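Local coordinates for protein yhhW (Escherichia coli, PDB 1TQ5) that cleaves quercetin with molecular oxygen in vitro as a metal-dependent 2,3-dioxygenase of the pirin family, though its physiological role is unknown, at residues H12-G16 and W17-W21; N105-S108 and T109-L112. One frame throughout, in Å; residues are numbered along the deposited sequence.

Contact 1 (H12-G16 and W17-W21)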
ATOM      1  N   HIS A  12       5.407  10.301 -12.216  1.00 21.80           N
ATOM      2  CA  HIS A  12       4.056  10.417 -12.730  1.00 27.55           C
ATOM      3  C   HIS A  12       3.961  10.068 -14.209  1.00 27.88           C
ATOM      4  O   HIS A  12       4.765  10.518 -15.017  1.00 28.27           O
ATOM      5  CB  HIS A  12       3.549  11.846 -12.487  1.00 27.45           C
ATOM      6  CG  HIS A  12       2.177  12.111 -13.026  1.00 33.63           C
ATOM      7  ND1 HIS A  12       1.057  11.444 -12.578  1.00 35.55           N
ATOM      8  CD2 HIS A  12       1.744  12.975 -13.977  1.00 32.48           C
ATOM      9  CE1 HIS A  12      -0.004  11.884 -13.229  1.00 36.11           C
ATOM     10  NE2 HIS A  12       0.385  12.813 -14.085  1.00 29.47           N
ATOM     11  N   ALA A  13       2.974   9.249 -14.546  1.00 29.02           N
ATOM     12  CA  ALA A  13       2.735   8.850 -15.923  1.00 31.41           C
ATOM     13  C   ALA A  13       1.232   8.900 -16.150  1.00 30.15           C
ATOM     14  O   ALA A  13       0.464   8.349 -15.362  1.00 30.91           O
ATOM     15  CB  ALA A  13       3.257   7.447 -16.164  1.00 33.72           C
ATOM     16  N   ASN A  14       0.817   9.578 -17.215  1.00 29.08           N
ATOM     17  CA  ASN A  14      -0.597   9.704 -17.545  1.00 29.82           C
ATOM     18  C   ASN A  14      -0.847   9.195 -18.961  1.00 31.07           C
ATOM     19  O   ASN A  14      -0.383   9.793 -19.933  1.00 32.09           O
ATOM     20  CB  ASN A  14      -1.034  11.170 -17.434  1.00 29.69           C
ATOM     21  CG  ASN A  14      -2.534  11.349 -17.589  1.00 29.20           C
ATOM     22  OD1 ASN A  14      -3.257  10.404 -17.896  1.00 37.67           O
ATOM     23  ND2 ASN A  14      -3.006  12.568 -17.381  1.00 36.95           N
ATOM     24  N   HIS A  15      -1.577   8.087 -19.071  1.00 31.67           N
ATOM     25  CA  HIS A  15      -1.891   7.493 -20.369  1.00 30.81           C
ATOM     26  C   HIS A  15      -3.372   7.673 -20.701  1.00 29.25           C
ATOM     27  O   HIS A  15      -3.910   6.996 -21.576  1.00 26.45           O
ATOM     28  CB  HIS A  15      -1.559   5.998 -20.358  1.00 32.51           C
ATOM     29  CG  HIS A  15      -0.193   5.684 -19.832  1.00 33.92           C
ATOM     30  ND1 HIS A  15       0.957   6.190 -20.397  1.00 41.99           N
ATOM     31  CD2 HIS A  15       0.207   4.900 -18.802  1.00 37.55           C
ATOM     32  CE1 HIS A  15       2.007   5.730 -19.740  1.00 43.79           C
ATOM     33  NE2 HIS A  15       1.580   4.945 -18.768  1.00 40.16           N
ATOM     34  N   GLY A  16      -4.030   8.586 -20.000  1.00 28.68           N
ATOM     35  CA  GLY A  16      -5.442   8.807 -20.247  1.00 28.09           C
ATOM     36  C   GLY A  16      -6.310   7.827 -19.479  1.00 28.66           C
ATOM     37  O   GLY A  16      -7.023   8.221 -18.558  1.00 29.12           O
ATOM     38  N   TRP A  17      -6.245   6.549 -19.847  1.00 27.04           N
ATOM     39  CA  TRP A  17      -7.038   5.520 -19.179  1.00 27.45           C
ATOM     40  C   TRP A  17      -6.499   5.273 -17.772  1.00 26.08           C
ATOM     41  O   TRP A  17      -7.235   4.880 -16.869  1.00 25.91           O
ATOM     42  CB  TRP A  17      -7.000   4.214 -19.972  1.00 28.40           C
ATOM     43  CG  TRP A  17      -5.633   3.613 -20.081  1.00 26.74           C
ATOM     44  CD1 TRP A  17      -4.643   3.974 -20.954  1.00 33.03           C
ATOM     45  CD2 TRP A  17      -5.094   2.558 -19.277  1.00 33.38           C
ATOM     46  NE1 TRP A  17      -3.519   3.204 -20.743  1.00 30.82           N
ATOM     47  CE2 TRP A  17      -3.770   2.329 -19.718  1.00 29.70           C
ATOM     48  CE3 TRP A  17      -5.601   1.782 -18.226  1.00 34.71           C
ATOM     49  CZ2 TRP A  17      -2.947   1.356 -19.142  1.00 34.14           C
ATOM     50  CZ3 TRP A  17      -4.781   0.814 -17.654  1.00 35.09           C
ATOM     51  CH2 TRP A  17      -3.468   0.610 -18.115  1.00 34.23           C
ATOM     52  N   LEU A  18      -5.202   5.499 -17.607  1.00 25.18           N
ATOM     53  CA  LEU A  18      -4.535   5.327 -16.324  1.00 24.48           C
ATOM     54  C   LEU A  18      -3.673   6.547 -16.018  1.00 24.97           C
ATOM     55  O   LEU A  18      -2.936   7.033 -16.880  1.00 27.46           O
ATOM     56  CB  LEU A  18      -3.639   4.087 -16.350  1.00 26.15           C
ATOM     57  CG  LEU A  18      -2.701   3.932 -15.148  1.00 26.21           C
ATOM     58  CD1 LEU A  18      -3.506   3.566 -13.909  1.00 23.55           C
ATOM     59  CD2 LEU A  18      -1.673   2.862 -15.439  1.00 28.47           C
ATOM     60  N   ASP A  19      -3.784   7.039 -14.790  1.00 22.42           N
ATOM     61  CA  ASP A  19      -3.001   8.172 -14.307  1.00 23.93           C
ATOM     62  C   ASP A  19      -2.344   7.612 -13.041  1.00 24.42           C
ATOM     63  O   ASP A  19      -3.026   7.333 -12.055  1.00 20.13           O
ATOM     64  CB  ASP A  19      -3.913   9.345 -13.954  1.00 27.33           C
ATOM     65  CG  ASP A  19      -3.138  10.572 -13.530  1.00 31.90           C
ATOM     66  OD1 ASP A  19      -2.469  11.175 -14.395  1.00 46.37           O
ATOM     67  OD2 ASP A  19      -3.190  10.934 -12.335  1.00 45.62           O
ATOM     68  N   SER A  20      -1.025   7.459 -13.066  1.00 20.87           N
ATOM     69  CA  SER A  20      -0.320   6.857 -11.942  1.00 23.36           C
ATOM     70  C   SER A  20       0.819   7.667 -11.313  1.00 21.94           C
ATOM     71  O   SER A  20       1.661   8.233 -12.009  1.00 22.08           O
ATOM     72  CB  SER A  20       0.209   5.487 -12.403  1.00 21.94           C
ATOM     73  OG  SER A  20       0.812   4.753 -11.350  1.00 29.94           O
ATOM     74  N   TRP A  21       0.830   7.728  -9.984  1.00 19.23           N
ATOM     75  CA  TRP A  21       1.894   8.412  -9.260  1.00 17.68           C
ATOM     76  C   TRP A  21       2.714   7.317  -8.584  1.00 17.01           C
ATOM     77  O   TRP A  21       2.175   6.494  -7.848  1.00 14.59           O
ATOM     78  CB  TRP A  21       1.321   9.382  -8.224  1.00 16.56           C
ATOM     79  CG  TRP A  21       0.590  10.515  -8.866  1.00 17.95           C
ATOM     80  CD1 TRP A  21      -0.681  10.493  -9.373  1.00 22.94           C
ATOM     81  CD2 TRP A  21       1.116  11.814  -9.158  1.00 25.64           C
ATOM     82  NE1 TRP A  21      -0.976  11.701  -9.964  1.00 28.38           N
ATOM     83  CE2 TRP A  21       0.109  12.529  -9.846  1.00 30.32           C
ATOM     84  CE3 TRP A  21       2.343  12.444  -8.909  1.00 27.13           C
ATOM     85  CZ2 TRP A  21       0.291  13.845 -10.286  1.00 29.86           C
ATOM     86  CZ3 TRP A  21       2.524  13.755  -9.347  1.00 29.59           C
ATOM     87  CH2 TRP A  21       1.502  14.440 -10.027  1.00 30.35           C
TER

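Contact 2 (N105-S108 and T109-L112)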
ATOM      1  N   ASN A 105     -11.762  -1.573 -14.281  1.00 21.88           N
ATOM      2  CA  ASN A 105     -12.841  -0.819 -13.672  1.00 22.44           C
ATOM      3  C   ASN A 105     -14.123  -1.294 -14.340  1.00 25.48           C
ATOM      4  O   ASN A 105     -14.357  -1.009 -15.510  1.00 24.12           O
ATOM      5  CB  ASN A 105     -12.634   0.668 -13.934  1.00 21.11           C
ATOM      6  CG  ASN A 105     -13.710   1.524 -13.311  1.00 22.60           C
ATOM      7  OD1 ASN A 105     -14.681   1.018 -12.749  1.00 18.60           O
ATOM      8  ND2 ASN A 105     -13.546   2.831 -13.410  1.00 15.91           N
ATOM      9  N   PRO A 106     -14.963  -2.046 -13.609  1.00 28.20           N
ATOM     10  CA  PRO A 106     -16.224  -2.558 -14.163  1.00 32.09           C
ATOM     11  C   PRO A 106     -17.293  -1.489 -14.396  1.00 33.17           C
ATOM     12  O   PRO A 106     -18.226  -1.685 -15.177  1.00 33.59           O
ATOM     13  CB  PRO A 106     -16.656  -3.592 -13.128  1.00 33.47           C
ATOM     14  CG  PRO A 106     -16.154  -2.993 -11.843  1.00 30.72           C
ATOM     15  CD  PRO A 106     -14.758  -2.538 -12.234  1.00 30.25           C
ATOM     16  N   SER A 107     -17.164  -0.360 -13.712  1.00 31.71           N
ATOM     17  CA  SER A 107     -18.131   0.713 -13.873  1.00 34.01           C
ATOM     18  C   SER A 107     -18.071   1.245 -15.301  1.00 37.93           C
ATOM     19  O   SER A 107     -16.989   1.421 -15.863  1.00 38.66           O
ATOM     20  CB  SER A 107     -17.832   1.842 -12.890  1.00 33.81           C
ATOM     21  OG  SER A 107     -18.654   2.961 -13.148  1.00 29.46           O
ATOM     22  N   SER A 108     -19.233   1.496 -15.890  1.00 39.73           N
ATOM     23  CA  SER A 108     -19.281   2.012 -17.249  1.00 41.54           C
ATOM     24  C   SER A 108     -19.378   3.529 -17.214  1.00 42.70           C
ATOM     25  O   SER A 108     -19.430   4.173 -18.260  1.00 45.18           O
ATOM     26  CB  SER A 108     -20.488   1.441 -18.002  1.00 41.83           C
ATOM     27  OG  SER A 108     -21.711   1.909 -17.450  1.00 43.54           O
ATOM     28  N   THR A 109     -19.385   4.102 -16.012  1.00 41.88           N
ATOM     29  CA  THR A 109     -19.507   5.547 -15.883  1.00 43.30           C
ATOM     30  C   THR A 109     -18.771   6.182 -14.703  1.00 41.10           C
ATOM     31  O   THR A 109     -18.763   7.404 -14.566  1.00 42.50           O
ATOM     32  CB  THR A 109     -20.994   5.937 -15.788  1.00 44.77           C
ATOM     33  OG1 THR A 109     -21.117   7.363 -15.729  1.00 50.81           O
ATOM     34  CG2 THR A 109     -21.622   5.321 -14.540  1.00 44.30           C
ATOM     35  N   GLU A 110     -18.146   5.370 -13.854  1.00 38.30           N
ATOM     36  CA  GLU A 110     -17.444   5.900 -12.684  1.00 36.18           C
ATOM     37  C   GLU A 110     -15.970   5.488 -12.658  1.00 31.20           C
ATOM     38  O   GLU A 110     -15.633   4.355 -12.999  1.00 30.23           O
ATOM     39  CB  GLU A 110     -18.146   5.412 -11.417  1.00 38.25           C
ATOM     40  CG  GLU A 110     -17.770   6.153 -10.148  1.00 48.08           C
ATOM     41  CD  GLU A 110     -18.492   5.607  -8.931  1.00 55.21           C
ATOM     42  OE1 GLU A 110     -19.740   5.537  -8.967  1.00 55.55           O
ATOM     43  OE2 GLU A 110     -17.813   5.252  -7.942  1.00 59.42           O
ATOM     44  N   ARG A 111     -15.096   6.407 -12.248  1.00 26.76           N
ATOM     45  CA  ARG A 111     -13.664   6.121 -12.201  1.00 26.11           C
ATOM     46  C   ARG A 111     -13.259   5.238 -11.026  1.00 23.08           C
ATOM     47  O   ARG A 111     -14.025   5.039 -10.072  1.00 20.24           O
ATOM     48  CB  ARG A 111     -12.854   7.420 -12.139  1.00 27.69           C
ATOM     49  CG  ARG A 111     -12.952   8.153 -10.819  1.00 27.71           C
ATOM     50  CD  ARG A 111     -11.977   9.329 -10.757  1.00 26.65           C
ATOM     51  NE  ARG A 111     -12.034   9.976  -9.453  1.00 31.16           N
ATOM     52  CZ  ARG A 111     -11.166  10.881  -9.016  1.00 35.69           C
ATOM     53  NH1 ARG A 111     -11.322  11.409  -7.809  1.00 40.77           N
ATOM     54  NH2 ARG A 111     -10.145  11.255  -9.775  1.00 37.69           N
ATOM     55  N   LEU A 112     -12.045   4.707 -11.107  1.00 20.10           N
ATOM     56  CA  LEU A 112     -11.504   3.855 -10.062  1.00 19.06           C
ATOM     57  C   LEU A 112     -10.221   4.476  -9.517  1.00 17.61           C
ATOM     58  O   LEU A 112      -9.352   4.892 -10.274  1.00 17.62           O
ATOM     59  CB  LEU A 112     -11.216   2.457 -10.618  1.00 19.58           C
ATOM     60  CG  LEU A 112     -10.331   1.504  -9.804  1.00 19.62           C
ATOM     61  CD1 LEU A 112     -10.986   1.144  -8.483  1.00 20.66           C
ATOM     62  CD2 LEU A 112     -10.078   0.245 -10.632  1.00 18.40           C
TER
HETATM   63  O   HOH W   1     -15.255   2.158 -10.303  1.00 29.66           O

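Contact 1 (H12-G16 and W17-W21)
The imidazole of H12 lies over the indole of W21 as an offset stack, the centroids of the imidazole and of the indole's six-membered ring 3.9 Å apart and the planes inclined by 26°. Contact is closest at one corner of the imidazole: ND1 stands over the middle of the indole, 3.1 Å from W21 CE2. H12 CB adds a CH-pi contact over the six-membered ring. With CG anti to the backbone N (chi1 178°), the imidazole swings back across the strand pair, and ND1 comes near enough to S20 O for a weak hydrogen bond of 3.3 Å. The same carbonyl takes the straighter bond from A13 N, so S20 O has two donors. On the W21 side, the indole NE1 makes a weak hydrogen bond to D19 OD2, which at most favours the setting of the indole.

H12, N14, D19 and W21 share one face of a tight beta hairpin, whose first strand, 11-14, edges a sheet of the N-terminal cupin domain. A13 and S20 form its hydrogen-bonded pair; on the face opposite the stack, S20 OG is held by D46 of the adjoining strand 40-48.

At the turn, N14 OD1 accepts G16 N at 2.9 Å, an Asx turn, while H15 N reaches L18 O at 2.8 Å. The backbone of G16 bends in a way that would jam a side chain against the preceding carbonyl. H15 and W17 are inclined much like the first pair but are displaced so far that their faces hardly meet, leaving H15 CB against W17 NE1 at 3.4 Å. W17 packs edge-to-face with F54, its side chain about 8 Å from that of the metal-binding residue H57.

Contact 2 (N105-S108 and T109-L112)
The amide of N105 meets the backbone carbonyl of E110 across the neck of a loop that opens with an Asx turn, in which N105 OD1 accepts the backbone N of S107 at 3.0 Å. The loop joins strands 99-104 and 112-119 of the N-terminal cupin domain. Its packed side is built on N105, where an anti CG (chi1 -179°) carries the amide across the neck to E110 O. ND2 donates to E110 O at 2.6 Å, arriving on a lone pair in the carbonyl plane, and makes a second, weak hydrogen bond to I48 O. A water lies 2.8 Å from N105 OD1 and 3.1 Å from R111 O and can donate to either. The CB and CG of N105 also lie against L112, CG 3.8 Å from L112 CB, the two side chains running past one another in opposed senses. An alanine here would remove both amide atoms and would probably leave E110 O without this donor and S107 N without its acceptor.

Further out, S107 OG serves as a common acceptor for the tip, taking T109 N at 3.2 Å, as in an ST turn, and E110 N at 2.6 Å. Beyond that the packing thins. S108 and T109 are exposed, and E110, though its CB rests against S107 OG, sends its extended chain away. R111 likewise turns its back on the loop, and its NE forms a salt bridge with E70 OE2.

In the fold
From the N terminus, the chain first meets contact 1, where residues 12-21 double back as a hairpin and strands 11-14 and 18-22 begin the seven-stranded antiparallel sheet. It then runs through strand 40-48 and the metal-binding histidines before contact 2, residues 105-112, closes the loop that returns it from strand 99-104 to strand 112-119. The two are in series and neither encloses nor crosses the other. The centres of contact 1 and contact 2 are about 16 Å apart, and the nearest atoms of contact 1 and contact 2 about 7 Å apart. Strand 40-48 connects them, since it lies between strands 18-22 and 112-119 in the sheet and touches residues of both contacts.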